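Local coordinates for protein arylalkylamine N-Acetyltransferase like 5b (Aedes aegypti, PDB 4FD4) that probably transfers acyl groups from coenzyme A thioesters such as acetyl-CoA to the amino group of arylalkylamines, serotonin and dopamine among them, at residues A[18-23]-A[75-80]; A[69-74]-A[136-141]; A[102-107]-A[199-204]; A[109-114]-A[185-190]; A[115-118]-A[122-125]. All coordinates share one frame; numbering follows the deposited sequence.

Interaction 1 (A[18-23]-A[75-80]); sequences EQVREI and VSIAGP
Helix-on-sheet packing of the GNAT fold brings Val-20 and Ile-23, on the inner side of helix 17-28, against Val-75 and Ile-77 of strand 71-81. The short segments cross steeply, at 107° between their N-to-C directions, with their axes 10.0 Å apart, so the two backbones are joined through side chains alone. The tightest meeting is Ile-23 CG2 on Val-75 CB at 4.0 Å. These two side chains slide past each other in opposite directions, and CG1 of the valine lies against both the CG1 and CG2 branches of the isoleucine. That methyl is brought there by a chi1 of 58°, which sets it between the backbone N and the carbonyl carbon of Val-75. Val-20 stands one helical turn before Ile-23, and its CG1 lies near two strand residues: 4.4 Å to Val-75 CG2 and 4.5 Å to Ile-77 CD1. These are loose apolar contacts with no hydrogen bond across, and all four residues are buried. The solvent side of the helix is polar instead: Arg-21 grips Glu-18 OE2 side-on with NE and NH2, the latter at 2.7 Å, while its NH1 pairs with Glu-49. Around this layer, Val-61 of the adjacent strand 61-66 touches Val-20, Val-75 and Ile-77, Ile-131 of strand 126-134 packs on Ile-77, and Phe-72 closes against Ile-23.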
# COMPACT_ATOMS: atom_id res chain seq x y z
N GLU A 18 -7.57 3.44 16.51
CA GLU A 18 -7.28 2.14 17.12
C GLU A 18 -7.90 0.97 16.35
O GLU A 18 -7.25 -0.07 16.14
CB GLU A 18 -7.65 2.11 18.61
CG GLU A 18 -6.59 2.76 19.51
CD GLU A 18 -5.18 2.25 19.24
OE1 GLU A 18 -4.98 1.01 19.20
OE2 GLU A 18 -4.26 3.08 19.08
N GLN A 19 -9.13 1.14 15.88
CA GLN A 19 -9.71 0.09 15.05
C GLN A 19 -8.91 -0.10 13.76
O GLN A 19 -8.73 -1.23 13.30
CB GLN A 19 -11.19 0.35 14.75
CG GLN A 19 -12.07 0.32 15.99
CD GLN A 19 -12.15 1.67 16.67
OE1 GLN A 19 -11.26 2.06 17.43
NE2 GLN A 19 -13.23 2.41 16.40
N VAL A 20 -8.41 0.99 13.19
CA VAL A 20 -7.64 0.85 11.95
C VAL A 20 -6.40 0.05 12.34
O VAL A 20 -6.05 -0.94 11.69
CB VAL A 20 -7.28 2.21 11.33
CG1 VAL A 20 -6.41 2.03 10.08
CG2 VAL A 20 -8.56 3.00 10.97
N ARG A 21 -5.80 0.42 13.47
CA ARG A 21 -4.60 -0.27 13.91
C ARG A 21 -4.93 -1.77 13.97
O ARG A 21 -4.18 -2.61 13.43
CB ARG A 21 -4.13 0.26 15.28
CG ARG A 21 -2.69 -0.11 15.66
CD ARG A 21 -2.41 0.08 17.17
NE ARG A 21 -2.56 1.47 17.62
CZ ARG A 21 -1.58 2.38 17.61
NH1 ARG A 21 -0.37 2.06 17.16
NH2 ARG A 21 -1.82 3.61 18.04
N GLU A 22 -6.02 -2.13 14.61
CA GLU A 22 -6.31 -3.55 14.76
C GLU A 22 -6.46 -4.25 13.45
O GLU A 22 -5.94 -5.32 13.32
CB GLU A 22 -7.56 -3.83 15.59
CG GLU A 22 -7.78 -5.33 15.89
CD GLU A 22 -8.54 -6.14 14.79
OE1 GLU A 22 -9.41 -5.62 14.07
OE2 GLU A 22 -8.30 -7.35 14.68
N ILE A 23 -7.18 -3.68 12.49
CA ILE A 23 -7.36 -4.42 11.26
C ILE A 23 -6.00 -4.61 10.59
O ILE A 23 -5.71 -5.69 10.03
CB ILE A 23 -8.46 -3.81 10.32
CG1 ILE A 23 -8.68 -4.70 9.09
CG2 ILE A 23 -8.16 -2.36 9.98
CD1 ILE A 23 -9.54 -5.92 9.35
N VAL A 75 -9.49 -2.94 4.64
CA VAL A 75 -8.92 -1.59 4.78
C VAL A 75 -8.05 -1.27 3.58
O VAL A 75 -7.43 -2.16 2.99
CB VAL A 75 -8.13 -1.44 6.10
CG1 VAL A 75 -7.00 -2.49 6.14
CG2 VAL A 75 -7.54 0.02 6.29
N SER A 76 -8.04 0.00 3.18
CA SER A 76 -7.16 0.47 2.12
C SER A 76 -6.60 1.82 2.53
O SER A 76 -7.34 2.72 2.94
CB SER A 76 -7.89 0.60 0.79
OG SER A 76 -6.99 1.11 -0.20
N ILE A 77 -5.30 1.97 2.40
CA ILE A 77 -4.66 3.22 2.79
C ILE A 77 -3.93 3.80 1.60
O ILE A 77 -3.16 3.12 0.91
CB ILE A 77 -3.72 3.01 3.99
CG1 ILE A 77 -4.54 2.44 5.16
CG2 ILE A 77 -3.04 4.32 4.38
CD1 ILE A 77 -3.80 2.38 6.46
N ALA A 78 -4.22 5.07 1.33
CA ALA A 78 -3.66 5.75 0.16
C ALA A 78 -3.23 7.16 0.58
O ALA A 78 -3.67 7.67 1.61
CB ALA A 78 -4.67 5.82 -0.94
N GLY A 79 -2.41 7.80 -0.24
CA GLY A 79 -1.97 9.17 0.04
C GLY A 79 -1.39 9.74 -1.24
O GLY A 79 -1.15 9.01 -2.19
N PRO A 80 -1.15 11.07 -1.25
CA PRO A 80 -0.59 11.67 -2.46
C PRO A 80 0.87 11.30 -2.62
O PRO A 80 1.55 11.06 -1.63
CB PRO A 80 -0.75 13.18 -2.21
CG PRO A 80 -0.72 13.31 -0.68
CD PRO A 80 -1.33 12.02 -0.15

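Interaction 2 (A[69-74]-A[136-141]); sequences AKKFIG and PTYRGH
The phenol oxygen of Tyr-138 is hydrogen-bonded to Asp-66 OD2 of strand 61-66, and Lys-71 NZ stands near the same oxygen, at the edge of the ring and close to its plane. The lysine is not bonded to it: NZ lies 3.9 Å from Tyr-138 OH. An extended Lys-71 chain, starting with CG anti to the backbone N (chi1 168°), carries the ammonium as far as the ring edge. Beneath the ring the contact is apolar. Ile-73 reaches across one face at about a right angle, with CG2 3.8 Å from the centroid of the Tyr-138 ring and 24° off its normal, a CH-pi contact. The second branch of the isoleucine covers the other half of that face, CD1 lying 3.4 Å from Tyr-138 CD2. Both branches can lie over the ring because chi1 of 58° puts CG1 between the backbone N and the carbonyl carbon and CG2 beside the N. Leu-143 of helix 143-158 adds to the packing on both side chains. The strand is irregular here: Ile-73 and Gly-74 both face Ala-64, a classic beta bulge, and Lys-70 and Lys-71 both face Asp-66, a G1 bulge. Loop 136-141, between strand 126-134 and helix 143-158, is placed as is the GNAT loop that typically holds the pyrophosphate of acetyl-CoA, and probably belongs to it.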
# COMPACT_ATOMS: atom_id res chain seq x y z
N ALA A 69 -21.82 -6.73 12.87
CA ALA A 69 -20.88 -7.23 13.87
C ALA A 69 -20.05 -6.10 14.47
O ALA A 69 -19.20 -6.33 15.33
CB ALA A 69 -19.98 -8.29 13.26
N LYS A 70 -20.31 -4.87 14.02
CA LYS A 70 -19.52 -3.70 14.42
C LYS A 70 -18.03 -4.03 14.36
O LYS A 70 -17.34 -4.01 15.37
CB LYS A 70 -19.90 -3.23 15.83
CG LYS A 70 -19.70 -1.72 16.08
CD LYS A 70 -18.23 -1.31 16.00
CE LYS A 70 -18.03 -0.10 15.09
NZ LYS A 70 -16.59 0.11 14.75
N LYS A 71 -17.55 -4.33 13.15
CA LYS A 71 -16.21 -4.88 12.95
C LYS A 71 -15.64 -4.50 11.58
O LYS A 71 -16.33 -4.61 10.56
CB LYS A 71 -16.28 -6.41 13.07
CG LYS A 71 -15.04 -7.16 12.62
CD LYS A 71 -15.33 -8.66 12.56
CE LYS A 71 -14.08 -9.47 12.21
NZ LYS A 71 -14.36 -10.93 12.20
N PHE A 72 -14.38 -4.06 11.55
CA PHE A 72 -13.73 -3.83 10.27
C PHE A 72 -13.35 -5.19 9.65
O PHE A 72 -12.94 -6.11 10.36
CB PHE A 72 -12.47 -2.96 10.43
CG PHE A 72 -12.75 -1.52 10.77
CD1 PHE A 72 -14.03 -0.98 10.63
CD2 PHE A 72 -11.72 -0.69 11.23
CE1 PHE A 72 -14.27 0.35 10.95
CE2 PHE A 72 -11.96 0.64 11.55
CZ PHE A 72 -13.23 1.16 11.41
N ILE A 73 -13.46 -5.31 8.34
CA ILE A 73 -13.10 -6.54 7.67
C ILE A 73 -12.31 -6.26 6.40
O ILE A 73 -11.94 -7.18 5.66
CB ILE A 73 -14.34 -7.38 7.31
CG1 ILE A 73 -15.27 -6.55 6.42
CG2 ILE A 73 -15.05 -7.83 8.57
CD1 ILE A 73 -16.39 -7.34 5.80
N GLY A 74 -12.07 -4.98 6.13
CA GLY A 74 -11.16 -4.64 5.05
C GLY A 74 -10.62 -3.24 5.25
O GLY A 74 -11.24 -2.44 5.96
N PRO A 136 -9.71 -12.64 4.40
CA PRO A 136 -9.95 -13.68 3.39
C PRO A 136 -11.17 -14.57 3.66
O PRO A 136 -11.59 -15.29 2.74
CB PRO A 136 -8.66 -14.51 3.40
CG PRO A 136 -8.05 -14.26 4.73
CD PRO A 136 -8.44 -12.86 5.13
N THR A 137 -11.73 -14.50 4.87
CA THR A 137 -12.94 -15.26 5.19
C THR A 137 -14.22 -14.56 4.74
O THR A 137 -15.31 -15.13 4.83
CB THR A 137 -13.06 -15.59 6.70
OG1 THR A 137 -13.37 -14.40 7.43
CG2 THR A 137 -11.76 -16.22 7.22
N TYR A 138 -14.09 -13.32 4.27
CA TYR A 138 -15.24 -12.63 3.70
C TYR A 138 -15.18 -12.69 2.18
O TYR A 138 -14.96 -11.69 1.52
CB TYR A 138 -15.33 -11.18 4.20
CG TYR A 138 -15.85 -11.06 5.62
CD1 TYR A 138 -15.03 -11.35 6.70
CD2 TYR A 138 -17.16 -10.69 5.88
CE1 TYR A 138 -15.50 -11.26 8.01
CE2 TYR A 138 -17.64 -10.59 7.19
CZ TYR A 138 -16.80 -10.88 8.24
OH TYR A 138 -17.25 -10.79 9.55
N ARG A 139 -15.38 -13.90 1.65
CA ARG A 139 -15.33 -14.13 0.21
C ARG A 139 -16.70 -13.93 -0.40
O ARG A 139 -17.72 -14.03 0.29
CB ARG A 139 -14.88 -15.55 -0.09
CG ARG A 139 -13.45 -15.86 0.32
CD ARG A 139 -13.02 -17.20 -0.26
NE ARG A 139 -13.57 -18.35 0.45
CZ ARG A 139 -13.12 -18.77 1.63
NH1 ARG A 139 -13.64 -19.84 2.22
NH2 ARG A 139 -12.14 -18.10 2.23
N GLY A 140 -16.73 -13.69 -1.71
CA GLY A 140 -17.99 -13.62 -2.42
C GLY A 140 -18.71 -12.28 -2.33
O GLY A 140 -19.88 -12.19 -2.70
N HIS A 141 -18.02 -11.24 -1.87
CA HIS A 141 -18.67 -9.93 -1.70
C HIS A 141 -17.98 -8.79 -2.44
O HIS A 141 -18.23 -7.63 -2.14
CB HIS A 141 -18.78 -9.57 -0.22
CG HIS A 141 -19.72 -10.44 0.54
ND1 HIS A 141 -19.45 -10.90 1.82
CD2 HIS A 141 -20.94 -10.94 0.22
CE1 HIS A 141 -20.46 -11.64 2.24
NE2 HIS A 141 -21.37 -11.68 1.29

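Interaction 3 (A[102-107]-A[199-204]); sequences GDILKL and KLFEPL
Aliphatic and aromatic packing joins Ile-104 and Leu-107 of helix 99-115 to Phe-201. Leu-107 CD2 approaches the ring obliquely, 3.8 Å from Phe-201 CE2 and 4.2 Å from the ring centroid, an off-centre CH-pi contact. Ile-104 comes instead in the plane of the ring, at its edge, where its CG1 lies 4.0 Å from Phe-201 CZ. With CG set beside the backbone N (chi1 -60°), the phenyl group projects from the loop between these two helix residues, which are separated by nearly one turn.

The second kind of contact is between a carboxylate and methyl groups. Leu-200 CD1 rests on the Asp-103 side chain, 3.6 Å from Asp-103 CG, the two crossing at about a right angle, and CD2 of the leucine also lies beside OD1. The buried acid is satisfied by other partners: OD1 bonds to Tyr-38 OH and OD2 forms a salt bridge with Lys-99. Under this apolar lid the bridge is probably strengthened.

Ile-34 of helix 33-37 touches Ile-104, Leu-107 and Phe-201 alike, and a glycerol lies about 4 Å from the side chain of Ile-104. In GNAT enzymes the loop between the last two strands, here holding 199-204, commonly helps to line the acceptor-substrate pocket.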
# COMPACT_ATOMS: atom_id res chain seq x y z
N GLY A 102 13.56 1.45 7.83
CA GLY A 102 14.45 2.18 6.92
C GLY A 102 14.69 1.44 5.61
O GLY A 102 14.62 2.03 4.52
N ASP A 103 14.96 0.14 5.71
CA ASP A 103 15.16 -0.69 4.53
C ASP A 103 13.91 -0.76 3.66
O ASP A 103 13.99 -0.67 2.41
CB ASP A 103 15.58 -2.12 4.92
CG ASP A 103 16.96 -2.18 5.58
OD1 ASP A 103 17.23 -3.20 6.25
OD2 ASP A 103 17.75 -1.22 5.43
N ILE A 104 12.76 -0.93 4.30
CA ILE A 104 11.50 -0.99 3.55
C ILE A 104 11.22 0.34 2.86
O ILE A 104 10.82 0.38 1.69
CB ILE A 104 10.31 -1.42 4.44
CG1 ILE A 104 10.47 -2.89 4.83
CG2 ILE A 104 8.99 -1.24 3.69
CD1 ILE A 104 9.50 -3.36 5.92
N LEU A 105 11.45 1.43 3.58
CA LEU A 105 11.30 2.78 3.04
C LEU A 105 12.16 2.99 1.80
O LEU A 105 11.69 3.56 0.81
CB LEU A 105 11.68 3.81 4.10
CG LEU A 105 10.55 4.50 4.83
CD1 LEU A 105 11.10 5.34 5.99
CD2 LEU A 105 9.76 5.38 3.86
N LYS A 106 13.41 2.53 1.85
CA LYS A 106 14.26 2.60 0.65
C LYS A 106 13.71 1.79 -0.51
O LYS A 106 13.74 2.25 -1.66
CB LYS A 106 15.69 2.15 0.95
CG LYS A 106 16.46 3.08 1.87
CD LYS A 106 17.74 2.38 2.29
CE LYS A 106 18.52 3.20 3.29
NZ LYS A 106 19.82 2.54 3.58
N LEU A 107 13.23 0.59 -0.22
CA LEU A 107 12.57 -0.21 -1.26
C LEU A 107 11.35 0.50 -1.90
O LEU A 107 11.21 0.54 -3.13
CB LEU A 107 12.15 -1.57 -0.72
CG LEU A 107 11.24 -2.41 -1.61
CD1 LEU A 107 11.91 -2.76 -2.95
CD2 LEU A 107 10.84 -3.68 -0.87
N LYS A 199 21.16 -8.27 0.00
CA LYS A 199 19.89 -8.91 -0.23
C LYS A 199 19.07 -8.89 1.03
O LYS A 199 19.45 -9.50 1.99
CB LYS A 199 20.15 -10.34 -0.60
CG LYS A 199 18.97 -11.05 -1.15
CD LYS A 199 19.13 -12.51 -0.98
CE LYS A 199 17.85 -13.18 -1.17
NZ LYS A 199 17.40 -13.06 -2.53
N LEU A 200 17.92 -8.22 1.03
CA LEU A 200 17.20 -7.98 2.28
C LEU A 200 15.85 -8.69 2.36
O LEU A 200 15.24 -8.73 3.42
CB LEU A 200 17.02 -6.48 2.50
CG LEU A 200 18.26 -5.74 2.98
CD1 LEU A 200 18.08 -4.24 2.83
CD2 LEU A 200 18.59 -6.12 4.41
N PHE A 201 15.40 -9.23 1.24
CA PHE A 201 14.10 -9.87 1.21
C PHE A 201 14.19 -11.25 0.59
O PHE A 201 14.81 -11.43 -0.45
CB PHE A 201 13.10 -9.00 0.46
CG PHE A 201 12.90 -7.64 1.09
CD1 PHE A 201 11.98 -7.47 2.11
CD2 PHE A 201 13.64 -6.55 0.67
CE1 PHE A 201 11.80 -6.23 2.70
CE2 PHE A 201 13.47 -5.31 1.25
CZ PHE A 201 12.55 -5.14 2.27
N GLU A 202 13.55 -12.21 1.24
CA GLU A 202 13.60 -13.61 0.83
C GLU A 202 12.20 -14.19 0.86
O GLU A 202 11.84 -14.90 1.81
CB GLU A 202 14.51 -14.39 1.77
CG GLU A 202 15.41 -15.42 1.09
CD GLU A 202 16.77 -15.51 1.75
OE1 GLU A 202 17.79 -15.37 1.03
OE2 GLU A 202 16.84 -15.73 2.97
N PRO A 203 11.39 -13.90 -0.16
CA PRO A 203 10.01 -14.39 -0.14
C PRO A 203 9.95 -15.92 -0.22
O PRO A 203 10.43 -16.50 -1.21
CB PRO A 203 9.38 -13.75 -1.38
CG PRO A 203 10.54 -13.46 -2.29
CD PRO A 203 11.71 -13.18 -1.41
N LEU A 204 9.39 -16.55 0.81
CA LEU A 204 9.22 -18.00 0.82
C LEU A 204 8.72 -18.48 -0.54
O LEU A 204 9.09 -19.55 -1.01
CB LEU A 204 8.25 -18.41 1.92
CG LEU A 204 8.70 -19.58 2.81
CD1 LEU A 204 8.60 -20.92 2.07
CD2 LEU A 204 10.12 -19.34 3.31

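Interaction 4 (A[109-114]-A[185-190]); sequences ALLERT and SQLALG
Leu-187 meets two successive leucines of helix 99-115 with different parts of its side chain. Its terminal CD1 lies 3.7 Å from Leu-110 CD2, while its CB, nearer the backbone, lies 4.0 Å from Leu-111 CD2. In both pairs the side chains cross at about a right angle. The two helix leucines reach the strand by different first torsions: Leu-110 has CG anti to the backbone N (chi1 166°), Leu-111 has CG beside that N (chi1 -70°), and either way the methyl end comes closer to the strand than the start of the side chain promises. Helix 109-114 and strand 185-188 run roughly antiparallel, at 148° and 8.9 Å between their axes, which is helix-on-sheet packing at an outermost strand of the GNAT sheet; its sheet neighbour, strand 209-216, bonds to it, Ser-185 with Thr-212 and Leu-187 with Ile-210. Further along, Thr-114 presents its methyl to the strand, CG2 lying 3.4 Å from Ser-185 OG. Its hydroxyl is turned back to the helix, OG1 being 3.0 Å from Leu-110 O and above the carbonyl plane, while the backbone N of Thr-114 reaches this same oxygen from the opposite face. The OG1 bond holds the side-chain rotation and keeps the methyl facing Ser-185. Tyr-192, from a loop, also packs on Leu-110.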
# COMPACT_ATOMS: atom_id res chain seq x y z
N ALA A 109 10.69 3.71 -1.89
CA ALA A 109 11.25 4.84 -2.62
C ALA A 109 11.73 4.40 -4.01
O ALA A 109 11.47 5.07 -5.00
CB ALA A 109 12.40 5.48 -1.83
N LEU A 110 12.42 3.26 -4.08
CA LEU A 110 12.90 2.75 -5.37
C LEU A 110 11.72 2.45 -6.29
O LEU A 110 11.74 2.78 -7.48
CB LEU A 110 13.73 1.48 -5.17
CG LEU A 110 14.03 0.63 -6.41
CD1 LEU A 110 14.85 1.41 -7.44
CD2 LEU A 110 14.78 -0.63 -6.00
N LEU A 111 10.70 1.80 -5.72
CA LEU A 111 9.51 1.47 -6.50
C LEU A 111 8.92 2.74 -7.09
O LEU A 111 8.59 2.80 -8.29
CB LEU A 111 8.49 0.73 -5.64
CG LEU A 111 8.89 -0.70 -5.25
CD1 LEU A 111 8.09 -1.14 -4.03
CD2 LEU A 111 8.69 -1.66 -6.41
N GLU A 112 8.81 3.77 -6.25
CA GLU A 112 8.16 5.01 -6.67
C GLU A 112 8.99 5.73 -7.72
O GLU A 112 8.47 6.25 -8.71
CB GLU A 112 7.90 5.92 -5.46
CG GLU A 112 7.04 7.11 -5.80
CD GLU A 112 6.72 7.99 -4.61
OE1 GLU A 112 6.59 7.49 -3.47
OE2 GLU A 112 6.57 9.21 -4.84
N ARG A 113 10.30 5.74 -7.50
CA ARG A 113 11.23 6.43 -8.38
C ARG A 113 11.25 5.77 -9.75
O ARG A 113 11.28 6.45 -10.77
CB ARG A 113 12.64 6.40 -7.78
CG ARG A 113 13.54 7.52 -8.29
CD ARG A 113 14.99 7.27 -7.90
NE ARG A 113 15.22 7.27 -6.45
CZ ARG A 113 15.40 8.37 -5.72
NH1 ARG A 113 15.62 8.27 -4.41
NH2 ARG A 113 15.34 9.57 -6.28
N THR A 114 11.19 4.45 -9.77
CA THR A 114 11.23 3.70 -11.02
C THR A 114 9.94 3.88 -11.79
O THR A 114 9.95 4.03 -13.02
CB THR A 114 11.46 2.19 -10.78
OG1 THR A 114 12.74 1.99 -10.16
CG2 THR A 114 11.43 1.44 -12.10
N SER A 185 5.63 -0.84 -14.29
CA SER A 185 6.93 -1.21 -13.76
C SER A 185 6.78 -2.38 -12.80
O SER A 185 5.73 -2.56 -12.20
CB SER A 185 7.57 -0.00 -13.07
OG SER A 185 8.57 -0.41 -12.15
N GLN A 186 7.82 -3.20 -12.68
CA GLN A 186 7.81 -4.30 -11.72
C GLN A 186 9.19 -4.59 -11.16
O GLN A 186 10.21 -4.16 -11.72
CB GLN A 186 7.19 -5.57 -12.32
CG GLN A 186 7.46 -5.79 -13.79
CD GLN A 186 6.81 -7.06 -14.31
OE1 GLN A 186 7.02 -8.15 -13.76
NE2 GLN A 186 6.00 -6.93 -15.35
N LEU A 187 9.22 -5.32 -10.05
CA LEU A 187 10.47 -5.61 -9.36
C LEU A 187 10.40 -6.96 -8.67
O LEU A 187 9.55 -7.18 -7.80
CB LEU A 187 10.81 -4.51 -8.34
CG LEU A 187 11.88 -4.79 -7.27
CD1 LEU A 187 12.72 -3.55 -6.96
CD2 LEU A 187 11.24 -5.29 -6.00
N ALA A 188 11.29 -7.86 -9.07
CA ALA A 188 11.42 -9.13 -8.40
C ALA A 188 12.00 -8.89 -7.01
O ALA A 188 13.12 -8.40 -6.86
CB ALA A 188 12.30 -10.07 -9.20
N LEU A 189 11.23 -9.25 -5.99
CA LEU A 189 11.60 -9.00 -4.60
C LEU A 189 12.95 -9.59 -4.20
O LEU A 189 13.78 -8.91 -3.58
CB LEU A 189 10.52 -9.54 -3.66
CG LEU A 189 9.94 -8.57 -2.63
CD1 LEU A 189 9.28 -9.35 -1.50
CD2 LEU A 189 11.01 -7.65 -2.10
N GLY A 190 13.18 -10.85 -4.54
CA GLY A 190 14.42 -11.52 -4.18
C GLY A 190 15.63 -10.97 -4.92
O GLY A 190 16.77 -11.17 -4.50

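Interaction 5 (A[115-118]-A[122-125]); sequences ADVC and GLEK
Cys-118 carries SG anti to its carbonyl carbon (chi1 -65°), which aims the sulfur at the chain as it returns after helix 117-121, and Leu-123 swings CG beside its backbone N (chi1 -40°), which takes its methyls back to Val-117. The outcome is SG lying over the main chain of Lys-125, 3.7 Å from Lys-125 CA, and Leu-123 CD1 lying 3.9 Å from Val-117 CG1. Between these two apolar contacts, Cys-118 CB is 3.3 Å from Leu-123 O. The backbone ties the turn together. Leu-123 N donates to Cys-118 O at 2.8 Å along a nearly straight path (171°), in the carbonyl plane and on a lone pair; Gly-122 N makes a weak, bent bond to that same oxygen. Gly-122 is the first residue to leave the helix, with positive phi. The six-to-one bond, the positive phi and the apolar approach of Leu-123 to Cys-118 resemble a Schellman ending. At the other end of the short helix, Asp-116 caps it through a weak bond to Gly-119 N. Ser-164 and Ala-162 of strand 162-167 flank Val-117 and Leu-123, and a glycerol lies about 3 Å from the cysteine side chain. The carbonyl oxygen of Cys-118 is thus held by one strong and one weak donor, so the chain reversal rests on main-chain bonding and apolar packing, with no charge pairing across it.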
# COMPACT_ATOMS: atom_id res chain seq x y z
N ALA A 115 8.82 3.85 -11.07
CA ALA A 115 7.53 4.00 -11.72
C ALA A 115 7.42 5.39 -12.32
O ALA A 115 6.95 5.55 -13.44
CB ALA A 115 6.39 3.76 -10.74
N ASP A 116 7.85 6.40 -11.56
CA ASP A 116 7.83 7.78 -12.03
C ASP A 116 6.47 8.17 -12.61
O ASP A 116 6.41 8.75 -13.69
CB ASP A 116 8.92 7.99 -13.09
CG ASP A 116 9.11 9.46 -13.45
OD1 ASP A 116 9.60 9.73 -14.57
OD2 ASP A 116 8.75 10.33 -12.62
N VAL A 117 5.39 7.86 -11.90
CA VAL A 117 4.05 8.14 -12.41
C VAL A 117 3.85 9.59 -12.86
O VAL A 117 3.38 9.85 -13.98
CB VAL A 117 2.96 7.76 -11.38
CG1 VAL A 117 1.59 8.24 -11.86
CG2 VAL A 117 2.96 6.27 -11.14
N CYS A 118 4.25 10.52 -12.00
CA CYS A 118 4.04 11.94 -12.29
C CYS A 118 4.76 12.38 -13.57
O CYS A 118 4.22 13.16 -14.37
CB CYS A 118 4.48 12.79 -11.10
SG CYS A 118 3.47 12.53 -9.59
N GLY A 122 2.63 13.32 -16.86
CA GLY A 122 2.55 14.77 -16.85
C GLY A 122 1.70 15.32 -15.72
O GLY A 122 0.84 16.17 -15.94
N LEU A 123 1.94 14.83 -14.50
CA LEU A 123 1.13 15.20 -13.34
C LEU A 123 1.96 15.93 -12.29
O LEU A 123 3.15 15.67 -12.14
CB LEU A 123 0.55 13.93 -12.71
CG LEU A 123 0.09 12.90 -13.72
CD1 LEU A 123 -0.15 11.53 -13.09
CD2 LEU A 123 -1.15 13.39 -14.46
N GLU A 124 1.31 16.82 -11.54
CA GLU A 124 1.93 17.46 -10.38
C GLU A 124 1.91 16.54 -9.16
O GLU A 124 2.73 16.68 -8.25
CB GLU A 124 1.19 18.76 -10.05
CG GLU A 124 1.34 19.86 -11.09
CD GLU A 124 0.56 21.12 -10.73
OE1 GLU A 124 1.20 22.13 -10.37
OE2 GLU A 124 -0.69 21.09 -10.80
N LYS A 125 0.94 15.62 -9.15
CA LYS A 125 0.79 14.66 -8.07
C LYS A 125 -0.11 13.51 -8.51
O LYS A 125 -0.83 13.61 -9.51
CB LYS A 125 0.23 15.33 -6.80
CG LYS A 125 -1.17 15.90 -6.96
CD LYS A 125 -1.75 16.38 -5.61
CE LYS A 125 -0.68 17.10 -4.77
NZ LYS A 125 -1.23 18.24 -3.96

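Interactions 1 and 2 share strand 71-81, their centres 15 Å apart, and touch through Phe-72, which packs on Gln-19 and Ile-23. Interactions 3 and 4 share helix 99-115, lie 11 Å apart between centres, and join through Leu-189 on Phe-201 and Lys-199 on Gly-190. Interaction 5 follows on helix 117-121 and touches interaction 4 where Ser-185 meets Ala-115. Along the chain, interaction 1 closes before the last three open, and interaction 5 is nested inside the loops closed by interactions 2, 3 and 4. Interactions 2 and 4 reach the same sheet on opposite sides of the chain's centre, 30 Å apart between centres, so the set spans much of the GNAT sheet.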